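Side-chain contacts in acetate kinase (Entamoeba histolytica, PDB 4H0O), which probably interconverts acetate and acetyl phosphate by phosphoryl transfer, as a pyrophosphate-dependent member of the acetate kinase family: residues D247-P250 and T251-I254; I262-V265 and V266-N270; P171-Y174 and Q175-L179. All coordinates share one frame; numbering follows the deposited sequence.

Contact 1: D247-P250 and T251-I254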
# COMPACT_ATOMS: atom_id res chain seq x y z
N ASP B 247 -2.01 4.75 -2.82
CA ASP B 247 -2.51 3.39 -2.62
C ASP B 247 -3.87 3.36 -1.91
O ASP B 247 -4.00 3.85 -0.79
CB ASP B 247 -1.50 2.54 -1.85
CG ASP B 247 -0.30 2.13 -2.69
OD1 ASP B 247 -0.40 2.14 -3.93
OD2 ASP B 247 0.74 1.79 -2.09
N ILE B 248 -4.87 2.79 -2.57
CA ILE B 248 -6.19 2.61 -1.97
C ILE B 248 -6.69 1.19 -2.24
O ILE B 248 -6.08 0.45 -3.02
CB ILE B 248 -7.21 3.61 -2.54
CG1 ILE B 248 -7.30 3.46 -4.06
CG2 ILE B 248 -6.85 5.04 -2.15
CD1 ILE B 248 -8.36 4.34 -4.70
N ASP B 249 -7.79 0.81 -1.60
CA ASP B 249 -8.43 -0.48 -1.84
C ASP B 249 -8.73 -0.64 -3.34
O ASP B 249 -9.46 0.16 -3.92
CB ASP B 249 -9.72 -0.58 -1.02
CG ASP B 249 -10.27 -2.00 -0.94
OD1 ASP B 249 -10.23 -2.72 -1.96
OD2 ASP B 249 -10.75 -2.38 0.14
N PRO B 250 -8.15 -1.68 -3.96
CA PRO B 250 -8.26 -1.95 -5.41
C PRO B 250 -9.69 -2.11 -5.90
O PRO B 250 -9.96 -1.95 -7.09
CB PRO B 250 -7.51 -3.27 -5.57
CG PRO B 250 -6.56 -3.33 -4.42
CD PRO B 250 -7.29 -2.66 -3.28
N THR B 251 -10.61 -2.42 -4.98
CA THR B 251 -12.02 -2.58 -5.33
C THR B 251 -12.70 -1.21 -5.51
O THR B 251 -13.69 -1.08 -6.24
CB THR B 251 -12.76 -3.42 -4.26
OG1 THR B 251 -12.12 -4.70 -4.12
CG2 THR B 251 -14.22 -3.64 -4.64
N ILE B 252 -12.15 -0.19 -4.86
CA ILE B 252 -12.72 1.16 -4.93
C ILE B 252 -12.83 1.74 -6.35
O ILE B 252 -13.89 2.25 -6.72
CB ILE B 252 -12.01 2.16 -3.97
CG1 ILE B 252 -12.14 1.68 -2.53
CG2 ILE B 252 -12.61 3.55 -4.10
CD1 ILE B 252 -11.55 2.63 -1.50
N PRO B 253 -11.74 1.68 -7.15
CA PRO B 253 -11.91 2.19 -8.52
C PRO B 253 -13.00 1.43 -9.27
O PRO B 253 -13.84 2.06 -9.90
CB PRO B 253 -10.55 1.94 -9.16
CG PRO B 253 -9.59 1.89 -8.03
CD PRO B 253 -10.35 1.26 -6.90
N ILE B 254 -12.99 0.10 -9.16
CA ILE B 254 -13.99 -0.75 -9.81
C ILE B 254 -15.43 -0.33 -9.49
O ILE B 254 -16.27 -0.20 -10.38
CB ILE B 254 -13.80 -2.24 -9.42
CG1 ILE B 254 -12.36 -2.69 -9.71
CG2 ILE B 254 -14.80 -3.12 -10.15
CD1 ILE B 254 -12.06 -4.12 -9.26
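Two hydrogen bonds tie Asp-249 to the turn that follows it. Its carboxylate oxygen OD1 accepts from Thr-251 N at 3.1 Å, an almost straight bond (166°) that arrives on the anti side of the carboxylate. Its backbone O takes Ile-252 N at 2.9 Å, with the donor lying above the carbonyl plane. With CG anti to its own nitrogen (chi1 -166°), the Asp-249 side chain runs beside that of Thr-251, both pointing the same way, and Ser-234 of the second subunit hydrogen-bonds to both Asp-249 OD1 and Thr-251 OG1.

Van der Waals packing completes the turn. Asp-249 CB rests on CG1 of Ile-252 (3.6 Å), while the CD1 methyl of Ile-248 makes apolar contacts with both Ile-252 CB and Pro-253 CD, each at 4.3 Å. Pro-253 has no N-H to give; its CD packs close to two carbonyl oxygens, 3.2 Å from Pro-250 O and 3.3 Å from Asp-249 O.

A carboxylate accepting from the amide two residues on defines an Asx turn, here with a proline in the middle. It caps the amino-terminal end of helix 251-260 at the subunit interface.

Contact 2: I262-V265 and V266-N270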
# COMPACT_ATOMS: atom_id res chain seq x y z
N ILE B 262 -15.55 5.04 -16.55
CA ILE B 262 -14.09 4.91 -16.52
C ILE B 262 -13.32 6.24 -16.46
O ILE B 262 -12.55 6.47 -15.53
CB ILE B 262 -13.58 4.09 -17.72
CG1 ILE B 262 -14.23 2.70 -17.73
CG2 ILE B 262 -12.07 3.97 -17.70
CD1 ILE B 262 -13.93 1.88 -18.98
N GLU B 263 -13.52 7.09 -17.47
CA GLU B 263 -12.74 8.31 -17.59
C GLU B 263 -12.92 9.30 -16.43
O GLU B 263 -11.97 9.98 -16.04
CB GLU B 263 -13.02 9.00 -18.93
CG GLU B 263 -12.41 8.29 -20.14
CD GLU B 263 -13.25 7.13 -20.65
OE1 GLU B 263 -14.43 7.02 -20.25
OE2 GLU B 263 -12.73 6.33 -21.45
N LYS B 264 -14.13 9.37 -15.89
CA LYS B 264 -14.40 10.25 -14.75
C LYS B 264 -13.64 9.77 -13.51
O LYS B 264 -13.12 10.59 -12.75
CB LYS B 264 -15.90 10.32 -14.47
CG LYS B 264 -16.28 11.21 -13.28
CD LYS B 264 -15.83 12.66 -13.47
CE LYS B 264 -16.17 13.52 -12.26
NZ LYS B 264 -15.66 14.91 -12.38
N VAL B 265 -13.57 8.46 -13.32
CA VAL B 265 -12.84 7.88 -12.19
C VAL B 265 -11.36 8.22 -12.27
O VAL B 265 -10.74 8.60 -11.27
CB VAL B 265 -13.03 6.36 -12.11
CG1 VAL B 265 -12.01 5.74 -11.18
CG2 VAL B 265 -14.42 6.04 -11.64
N VAL B 266 -10.79 8.10 -13.47
CA VAL B 266 -9.38 8.43 -13.68
C VAL B 266 -9.11 9.89 -13.32
O VAL B 266 -8.13 10.19 -12.65
CB VAL B 266 -8.94 8.18 -15.13
CG1 VAL B 266 -7.50 8.62 -15.32
CG2 VAL B 266 -9.09 6.70 -15.49
N ASP B 267 -10.00 10.78 -13.74
CA ASP B 267 -9.87 12.20 -13.43
C ASP B 267 -9.96 12.47 -11.93
O ASP B 267 -9.19 13.26 -11.38
CB ASP B 267 -10.93 13.02 -14.17
CG ASP B 267 -10.82 14.50 -13.90
OD1 ASP B 267 -9.85 15.13 -14.39
OD2 ASP B 267 -11.69 15.05 -13.20
N ILE B 268 -10.90 11.80 -11.27
CA ILE B 268 -11.11 11.98 -9.83
C ILE B 268 -9.88 11.57 -9.01
O ILE B 268 -9.42 12.32 -8.14
CB ILE B 268 -12.34 11.20 -9.33
CG1 ILE B 268 -13.63 11.81 -9.89
CG2 ILE B 268 -12.40 11.19 -7.82
CD1 ILE B 268 -14.87 10.91 -9.73
N LEU B 269 -9.34 10.38 -9.31
CA LEU B 269 -8.21 9.83 -8.56
C LEU B 269 -6.89 10.54 -8.86
O LEU B 269 -5.96 10.50 -8.04
CB LEU B 269 -8.08 8.33 -8.82
CG LEU B 269 -9.30 7.47 -8.43
CD1 LEU B 269 -9.03 5.99 -8.66
CD2 LEU B 269 -9.70 7.72 -6.99
N ASN B 270 -6.79 11.18 -10.02
CA ASN B 270 -5.57 11.86 -10.43
C ASN B 270 -5.56 13.36 -10.13
O ASN B 270 -4.51 13.94 -9.87
CB ASN B 270 -5.31 11.65 -11.93
CG ASN B 270 -4.45 10.43 -12.22
OD1 ASN B 270 -3.23 10.47 -12.06
ND2 ASN B 270 -5.09 9.35 -12.66
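Val-266 N to Ile-262 O, Asp-267 N to Glu-263 O, Ile-268 N to Lys-264 O and Leu-269 N to Val-265 O form four successive i to i+4 bonds of an alpha helix, 2.9 to 3.2 Å long and all fairly straight.

On one flank the aliphatic part of Lys-264 crosses Ile-268 at about a right angle. The lysine chain leaves with CG anti to the backbone nitrogen and then bends at chi2 (60°), and this bend lays it against the isoleucine: CG lies 3.8 Å and CE 3.9 Å from Ile-268 CD1. Ile-268 CG1, for its part, sits 3.2 Å from Lys-264 O, beside the helix bond made by that oxygen. Lys-264 NZ comes within 4.1 Å of Asp-267 OD2, too far for a salt bridge; the carboxylate oxygen is paired instead with Lys-272, further along the chain. On another flank Val-265 and Leu-269 run side by side in the same direction, CG1 of the valine 3.9 Å from CD1 of the leucine. Near the carboxy-terminal end, Asn-270 folds its amide back so that ND2 donates to Val-266 O at 3.2 Å, with the oxygen in the amide plane; the same oxygen receives a weak bond from Asn-270 N.

Aliphatic packing thus joins the helix to its surroundings: Val-265 packs on Met-256, Ile-257 and Val-260 of helix 251-260, and Ile-268, with the aliphatic part of Lys-264 against it, meets Tyr-174 of the second subunit. Lys-264 NZ probably adds a modest longer-range attraction to a carboxylate already paired with Lys-272, and the Asn-270 amide gives Val-266 O a second donor.

Contact 3: P171-Y174 and Q175-L179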
# COMPACT_ATOMS: atom_id res chain seq x y z
N PRO B 171 -2.22 -12.67 -12.41
CA PRO B 171 -1.73 -13.69 -13.34
C PRO B 171 -1.32 -13.09 -14.69
O PRO B 171 -1.67 -11.95 -14.99
CB PRO B 171 -2.95 -14.58 -13.55
CG PRO B 171 -4.10 -13.64 -13.42
CD PRO B 171 -3.69 -12.63 -12.37
N GLN B 172 -0.58 -13.87 -15.48
CA GLN B 172 -0.28 -13.50 -16.85
C GLN B 172 -1.58 -13.47 -17.65
O GLN B 172 -2.51 -14.20 -17.34
CB GLN B 172 0.72 -14.48 -17.47
CG GLN B 172 2.08 -14.56 -16.76
CD GLN B 172 2.92 -13.31 -16.95
OE1 GLN B 172 2.52 -12.38 -17.65
NE2 GLN B 172 4.09 -13.29 -16.33
N PRO B 173 -1.64 -12.63 -18.70
CA PRO B 173 -0.58 -11.76 -19.22
C PRO B 173 -0.54 -10.38 -18.56
O PRO B 173 0.35 -9.60 -18.87
CB PRO B 173 -0.96 -11.61 -20.69
CG PRO B 173 -2.45 -11.63 -20.67
CD PRO B 173 -2.86 -12.55 -19.53
N TYR B 174 -1.49 -10.10 -17.67
CA TYR B 174 -1.58 -8.79 -17.04
C TYR B 174 -0.35 -8.49 -16.18
O TYR B 174 0.11 -7.35 -16.10
CB TYR B 174 -2.86 -8.69 -16.20
CG TYR B 174 -4.09 -9.16 -16.94
CD1 TYR B 174 -4.83 -8.28 -17.73
CD2 TYR B 174 -4.52 -10.48 -16.86
CE1 TYR B 174 -5.95 -8.71 -18.41
CE2 TYR B 174 -5.64 -10.92 -17.53
CZ TYR B 174 -6.35 -10.03 -18.31
OH TYR B 174 -7.47 -10.47 -18.98
N GLN B 175 0.18 -9.53 -15.54
CA GLN B 175 1.33 -9.42 -14.65
C GLN B 175 2.53 -8.76 -15.33
O GLN B 175 3.21 -7.92 -14.73
CB GLN B 175 1.72 -10.80 -14.11
CG GLN B 175 2.92 -10.79 -13.18
CD GLN B 175 3.35 -12.18 -12.74
OE1 GLN B 175 4.54 -12.44 -12.59
NE2 GLN B 175 2.38 -13.06 -12.52
N SER B 176 2.78 -9.13 -16.59
CA SER B 176 3.90 -8.57 -17.35
C SER B 176 3.56 -7.25 -18.02
O SER B 176 4.45 -6.48 -18.39
CB SER B 176 4.40 -9.59 -18.38
OG SER B 176 5.20 -10.58 -17.77
N GLN B 177 2.27 -6.98 -18.20
CA GLN B 177 1.83 -5.73 -18.80
C GLN B 177 1.86 -4.59 -17.78
O GLN B 177 1.89 -3.42 -18.15
CB GLN B 177 0.41 -5.86 -19.36
CG GLN B 177 0.26 -6.86 -20.50
CD GLN B 177 -1.20 -7.11 -20.86
OE1 GLN B 177 -2.12 -6.58 -20.23
NE2 GLN B 177 -1.42 -7.94 -21.88
N TYR B 178 1.86 -4.95 -16.50
CA TYR B 178 1.72 -3.96 -15.44
C TYR B 178 2.80 -4.08 -14.37
O TYR B 178 2.51 -4.04 -13.17
CB TYR B 178 0.32 -4.05 -14.81
CG TYR B 178 -0.79 -3.87 -15.82
CD1 TYR B 178 -0.88 -2.71 -16.58
CD2 TYR B 178 -1.74 -4.86 -16.03
CE1 TYR B 178 -1.89 -2.54 -17.51
CE2 TYR B 178 -2.76 -4.70 -16.96
CZ TYR B 178 -2.83 -3.53 -17.69
OH TYR B 178 -3.83 -3.36 -18.62
N LEU B 179 4.04 -4.23 -14.81
CA LEU B 179 5.16 -4.25 -13.89
C LEU B 179 5.36 -2.86 -13.27
O LEU B 179 4.98 -1.85 -13.87
CB LEU B 179 6.44 -4.70 -14.60
CG LEU B 179 6.47 -6.17 -15.02
CD1 LEU B 179 7.79 -6.51 -15.72
CD2 LEU B 179 6.26 -7.09 -13.82
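Gln-172 reaches Ser-176 through two bends of the same sense: chi1 of -61° sets CG anti to its carbonyl carbon, and chi2 of -70° folds the amide back over the first turn of the helix. There NE2 donates to Ser-176 OG at 3.3 Å, the hydroxyl oxygen lying close to the amide plane, while OE1 receives a weak bond from Ser-176 N at 3.4 Å. The fold also brings NE2 to 3.8 Å from Gln-175 CD, the two amides inclined by only 25°; the Gln-175 amide is turned to Ile-170 O, to which its NE2 donates.

The backbone begins its turn with Gln-175 N bonded to Pro-171 O at 3.1 Å, a bond that spans the cis peptide between Gln-172 and Pro-173. Gln-177 runs alongside Pro-173, its CG 3.2 Å from Pro-173 O. One turn on, Tyr-174 CB touches Tyr-178 CD2 at 4.0 Å, and Tyr-178 CE2 lies at the edge of the Tyr-174 ring. Gln-177 CB covers one face of the Tyr-178 ring.

A cis-proline loop thus leads into the short helix 174-177, whose tyrosines meet the second subunit: Tyr-174 packs on its Met-256, and Tyr-178 OH bonds to its Gln-259. Most of the backbone bonds here are weak, supplemented by the Gln-172 amide, which both donates to OG and weakly accepts from N of Ser-176.

Contacts 1 and 2 belong to consecutive helices, 251-260 and 262-271, and touch directly, with centres 12 Å apart: Pro-253 CG meets Leu-269 CD1 at 4.2 Å, and Ile-248 CD1 meets Leu-269 CD2 at 4.3 Å. Both lie near Arg-244, the predicted transition-state stabiliser, about 9 Å from the side chain of Ile-248 and about 7 Å from that of Leu-269. Contact 3 is away from the annotated sites and, within the chain, stays about 11 Å from either of the others at the nearest atoms. Across the dimer, contact 3 of one subunit meets contacts 1 and 2 of the other: Ile-252 packs on Tyr-178 of the second subunit, and Ile-268 on Tyr-174 of the second subunit.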